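Local coordinates for protein phosphonomutase (Burkholderia cenocepacia J2315, PDB 4MG4) that is a phosphonomutase of the phosphoenolpyruvate phosphomutase family, folded as an eight-stranded parallel beta/alpha barrel of the TIM type, at residues Phe165-Ala168 with Thr169-Asp173; Arg175-Asp178 with Ala179-Arg183. One frame throughout, in Å; residues are numbered along the deposited sequence. Where two conformers were deposited one is given.

Contact 1: Phe165-Ala168 with Thr169-Asp173; sequences FKAA and TETHD
Ala168 O is gripped twice by Thr171, while the carbonyl of Ala167 is taken by the ring of His172. The backbone bond from Thr171 N, 2.9 Å from Ala168 O, closes a tight turn. The hydroxyl makes the second bond, with Thr171 OG1 lying 2.7 Å from Ala168 O and in the carbonyl plane. A chi1 of 72° sets OG1 between the backbone N and the carbonyl carbon of its own residue, which points it back at Ala168 O.

His172 NE2 gives the imidazole bond, 2.8 Å to Ala167 O and bent to 150° at the hydrogen. Ala167 O lies 19° out of the ring plane, and NE2 comes in above the carbonyl plane, not on a lone pair. Thr169 CA covers one face of the ring, 3.6 Å above its centre, and Phe164 meets the same ring edge-to-face.

The methyl of Ala167 lies 3.6 Å from Thr171 OG1, and it also makes an apolar contact with Leu176 of the following helix, which Thr171 touches too. Asp173 then serves as N-cap, its OD1 accepting from Leu176 N. This is a short 3-10 turn leading into an N-capped helix, set in a strand-to-helix loop of the TIM barrel, between strand 156-160 and helix 174-190.

Contact 2: Arg175-Asp178 with Ala179-Arg183; sequences RLLD and ATLAR
Helix 174-190 is the alpha element of a beta-alpha-beta unit in the TIM barrel, between strands 156-160 and 194-196, and on it Leu177 meets Leu181 one turn further along. These two leucines lie side by side and point the same way, with Leu177 CG 4.0 Å from Leu181 CD1. Their first torsions differ: CG of Leu177 is anti to the backbone N (chi1 166°), whereas CG of Leu181 lies beside its backbone N, and this brings one branch of Leu181 back against the Leu177 side chain. Both are buried against helix 203-212, where Leu209 touches each of them, Ala208 adds to the cover of Leu177 and Ala212 to that of Leu181.

The backbone follows the usual i to i+4 ladder. Ala179 N bonds to Arg175 O, Leu181 N to Leu177 O at 2.9 Å, and Ala182 N to Asp178 O. On the more exposed side, the methyls of Ala179 and Ala182 lie alongside the carbonyls of the preceding turn, Ala182 CB being 3.6 Å from Asp178 O.

Thr180 occupies a different, buried side of the helix, facing Val163 and Phe164 of the preceding loop, and its polar end is satisfied within the helix. With chi1 at -62° the hydroxyl stands beside its own backbone N, close to the carbonyl of Leu176. That oxygen therefore accepts two bonds from one residue: Thr180 N and Thr180 OG1 are each 2.9 Å from Leu176 O and approach it from opposite faces of the carbonyl plane.

How the contacts relate
Contact 1 lies on the surface, in the loop after strand 156-160, and contact 2 is partly buried on the helix that this loop leads into. They are consecutive along the chain, their centres about 12 Å apart, and they meet where Leu176 CD1 packs 3.6 Å from Ala167 CB. In each, a threonine binds one carbonyl through both its amide and its hydroxyl, yet the span is three residues in the turn and four in the helix. Contact 1 otherwise relies on an imidazole bond, whereas contact 2 combines a regular backbone ladder with leucines that pack on neighbouring helix 203-212.

Contact 1: Phe165-Ala168 with Thr169-Asp173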
loop_
_atom_site.group_PDB
_atom_site.type_symbol
_atom_site.label_atom_id
_atom_site.label_comp_id
_atom_site.label_asym_id
_atom_site.label_seq_id
_atom_site.Cartn_x
_atom_site.Cartn_y
_atom_site.Cartn_z
ATOM N N PHE A 165 -2.227 -18.713 -20.588
ATOM C CA PHE A 165 -2.883 -17.699 -19.791
ATOM C C PHE A 165 -4.084 -17.127 -20.571
ATOM O O PHE A 165 -5.159 -16.887 -19.987
ATOM C CB PHE A 165 -1.888 -16.557 -19.478
ATOM C CG PHE A 165 -2.487 -15.475 -18.602
ATOM C CD1 PHE A 165 -2.751 -15.770 -17.282
ATOM C CD2 PHE A 165 -2.762 -14.214 -19.104
ATOM C CE1 PHE A 165 -3.322 -14.818 -16.461
ATOM C CE2 PHE A 165 -3.344 -13.250 -18.280
ATOM C CZ PHE A 165 -3.608 -13.567 -16.965
ATOM N N LYS A 166 -3.922 -17.008 -21.889
ATOM C CA LYS A 166 -4.941 -16.403 -22.765
ATOM C C LYS A 166 -5.951 -17.452 -23.281
ATOM O O LYS A 166 -6.966 -17.076 -23.896
ATOM C CB LYS A 166 -4.241 -15.713 -23.924
ATOM C CG LYS A 166 -5.008 -14.664 -24.700
ATOM C CD LYS A 166 -4.067 -14.050 -25.736
ATOM C CE LYS A 166 -3.625 -15.073 -26.776
ATOM N NZ LYS A 166 -4.767 -15.504 -27.625
ATOM N N ALA A 167 -5.719 -18.745 -23.019
ATOM C CA ALA A 167 -6.571 -19.849 -23.488
ATOM C C ALA A 167 -7.460 -20.433 -22.367
ATOM O O ALA A 167 -7.015 -20.654 -21.262
ATOM C CB ALA A 167 -5.685 -20.948 -24.047
ATOM N N ALA A 168 -8.726 -20.729 -22.691
ATOM C CA ALA A 168 -9.618 -21.390 -21.756
ATOM C C ALA A 168 -9.071 -22.729 -21.374
ATOM O O ALA A 168 -8.475 -23.433 -22.199
ATOM C CB ALA A 168 -11.016 -21.535 -22.384
ATOM N N THR A 169 -9.238 -23.074 -20.105
ATOM C CA THR A 169 -8.649 -24.258 -19.533
ATOM C C THR A 169 -8.996 -25.509 -20.330
ATOM O O THR A 169 -8.199 -26.442 -20.467
ATOM C CB THR A 169 -9.156 -24.419 -18.090
ATOM O OG1 THR A 169 -8.834 -23.217 -17.388
ATOM C CG2 THR A 169 -8.513 -25.623 -17.417
ATOM N N GLU A 170 -10.231 -25.555 -20.824
ATOM C CA GLU A 170 -10.659 -26.751 -21.522
ATOM C C GLU A 170 -9.919 -27.008 -22.837
ATOM O O GLU A 170 -10.010 -28.112 -23.417
ATOM C CB GLU A 170 -12.157 -26.661 -21.792
ATOM C CG GLU A 170 -12.539 -25.611 -22.783
ATOM C CD GLU A 170 -14.021 -25.586 -22.953
ATOM O OE1 GLU A 170 -14.528 -26.510 -23.649
ATOM O OE2 GLU A 170 -14.677 -24.680 -22.356
ATOM N N THR A 171 -9.179 -25.999 -23.299
ATOM C CA THR A 171 -8.386 -26.099 -24.506
ATOM C C THR A 171 -6.908 -26.384 -24.268
ATOM O O THR A 171 -6.151 -26.504 -25.197
ATOM C CB THR A 171 -8.461 -24.828 -25.380
ATOM O OG1 THR A 171 -7.752 -23.739 -24.792
ATOM C CG2 THR A 171 -9.895 -24.398 -25.624
ATOM N N HIS A 172 -6.507 -26.463 -23.012
ATOM C CA HIS A 172 -5.116 -26.757 -22.683
ATOM C C HIS A 172 -4.795 -28.184 -22.986
ATOM O O HIS A 172 -5.334 -29.142 -22.365
ATOM C CB HIS A 172 -4.904 -26.488 -21.212
ATOM C CG HIS A 172 -5.116 -25.064 -20.830
ATOM N ND1 HIS A 172 -4.827 -24.595 -19.561
ATOM C CD2 HIS A 172 -5.485 -23.978 -21.554
ATOM C CE1 HIS A 172 -5.091 -23.299 -19.508
ATOM N NE2 HIS A 172 -5.475 -22.899 -20.703
ATOM N N ASP A 173 -3.898 -28.357 -23.919
ATOM C CA ASP A 173 -3.556 -29.652 -24.445
ATOM C C ASP A 173 -2.143 -29.668 -24.955
ATOM O O ASP A 173 -1.398 -28.680 -24.779
ATOM C CB ASP A 173 -4.551 -30.008 -25.552
ATOM C CG ASP A 173 -4.473 -29.107 -26.763
ATOM O OD1 ASP A 173 -3.618 -28.182 -26.870
ATOM O OD2 ASP A 173 -5.337 -29.345 -27.654
#

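Contact 2: Arg175-Asp178 with Ala179-Arg183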
loop_
_atom_site.group_PDB
_atom_site.type_symbol
_atom_site.label_atom_id
_atom_site.label_comp_id
_atom_site.label_asym_id
_atom_site.label_seq_id
_atom_site.Cartn_x
_atom_site.Cartn_y
_atom_site.Cartn_z
ATOM N N ARG A 175 -0.966 -29.509 -28.036
ATOM C CA ARG A 175 -0.679 -28.433 -29.029
ATOM C C ARG A 175 -0.257 -27.099 -28.373
ATOM O O ARG A 175 0.636 -26.375 -28.872
ATOM C CB ARG A 175 -1.884 -28.156 -29.953
ATOM C CG ARG A 175 -2.197 -29.236 -30.982
ATOM C CD ARG A 175 -3.509 -28.958 -31.775
ATOM N NE ARG A 175 -4.751 -28.967 -30.957
ATOM C CZ ARG A 175 -5.986 -28.631 -31.397
ATOM N NH1 ARG A 175 -6.238 -28.283 -32.633
ATOM N NH2 ARG A 175 -6.990 -28.648 -30.586
ATOM N N LEU A 176 -0.945 -26.732 -27.292
ATOM C CA LEU A 176 -0.559 -25.530 -26.553
ATOM C C LEU A 176 0.740 -25.719 -25.801
ATOM O O LEU A 176 1.584 -24.818 -25.770
ATOM C CB LEU A 176 -1.644 -25.063 -25.575
ATOM C CG LEU A 176 -2.862 -24.382 -26.140
ATOM C CD1 LEU A 176 -3.612 -23.707 -25.010
ATOM C CD2 LEU A 176 -2.535 -23.354 -27.173
ATOM N N LEU A 177 0.968 -26.921 -25.289
ATOM C CA LEU A 177 2.246 -27.208 -24.628
ATOM C C LEU A 177 3.387 -27.122 -25.664
ATOM O O LEU A 177 4.454 -26.573 -25.419
ATOM C CB LEU A 177 2.221 -28.613 -23.987
ATOM C CG LEU A 177 3.603 -29.148 -23.572
ATOM C CD1 LEU A 177 4.089 -28.314 -22.428
ATOM C CD2 LEU A 177 3.491 -30.632 -23.183
ATOM N N ASP A 178 3.156 -27.656 -26.867
ATOM C CA ASP A 178 4.184 -27.602 -27.880
ATOM C C ASP A 178 4.491 -26.163 -28.283
ATOM O O ASP A 178 5.666 -25.826 -28.514
ATOM C CB ASP A 178 3.780 -28.437 -29.103
ATOM C CG ASP A 178 3.815 -29.916 -28.813
ATOM O OD1 ASP A 178 4.496 -30.359 -27.860
ATOM O OD2 ASP A 178 3.149 -30.652 -29.602
ATOM N N ALA A 179 3.467 -25.323 -28.370
ATOM C CA ALA A 179 3.676 -23.906 -28.709
ATOM C C ALA A 179 4.460 -23.211 -27.603
ATOM O O ALA A 179 5.300 -22.344 -27.868
ATOM C CB ALA A 179 2.365 -23.200 -28.898
ATOM N N THR A 180 4.116 -23.567 -26.367
ATOM C CA THR A 180 4.809 -23.038 -25.191
ATOM C C THR A 180 6.300 -23.420 -25.230
ATOM O O THR A 180 7.177 -22.541 -25.031
ATOM C CB THR A 180 4.121 -23.487 -23.894
ATOM O OG1 THR A 180 2.800 -22.958 -23.911
ATOM C CG2 THR A 180 4.892 -23.009 -22.654
ATOM N N LEU A 181 6.596 -24.679 -25.493
ATOM C CA LEU A 181 7.977 -25.152 -25.591
ATOM C C LEU A 181 8.752 -24.509 -26.774
ATOM O O LEU A 181 9.920 -24.193 -26.618
ATOM C CB LEU A 181 8.030 -26.694 -25.664
ATOM C CG LEU A 181 7.752 -27.375 -24.317
ATOM C CD1 LEU A 181 7.428 -28.826 -24.597
ATOM C CD2 LEU A 181 8.883 -27.248 -23.317
ATOM N N ALA A 182 8.108 -24.284 -27.907
ATOM C CA ALA A 182 8.775 -23.601 -29.025
ATOM C C ALA A 182 9.152 -22.170 -28.618
ATOM O O ALA A 182 10.231 -21.689 -28.934
ATOM C CB ALA A 182 7.912 -23.589 -30.267
ATOM N N ARG A 183 8.234 -21.495 -27.906
ATOM C CA ARG A 183 8.567 -20.164 -27.369
ATOM C C ARG A 183 9.699 -20.240 -26.365
ATOM O O ARG A 183 10.638 -19.426 -26.423
ATOM C CB ARG A 183 7.339 -19.477 -26.807
ATOM C CG ARG A 183 6.468 -18.937 -27.890
ATOM C CD ARG A 183 5.189 -18.303 -27.353
ATOM N NE ARG A 183 4.332 -17.878 -28.473
ATOM C CZ ARG A 183 4.381 -16.698 -29.093
ATOM N NH1 ARG A 183 5.205 -15.748 -28.739
ATOM N NH2 ARG A 183 3.528 -16.459 -30.102
#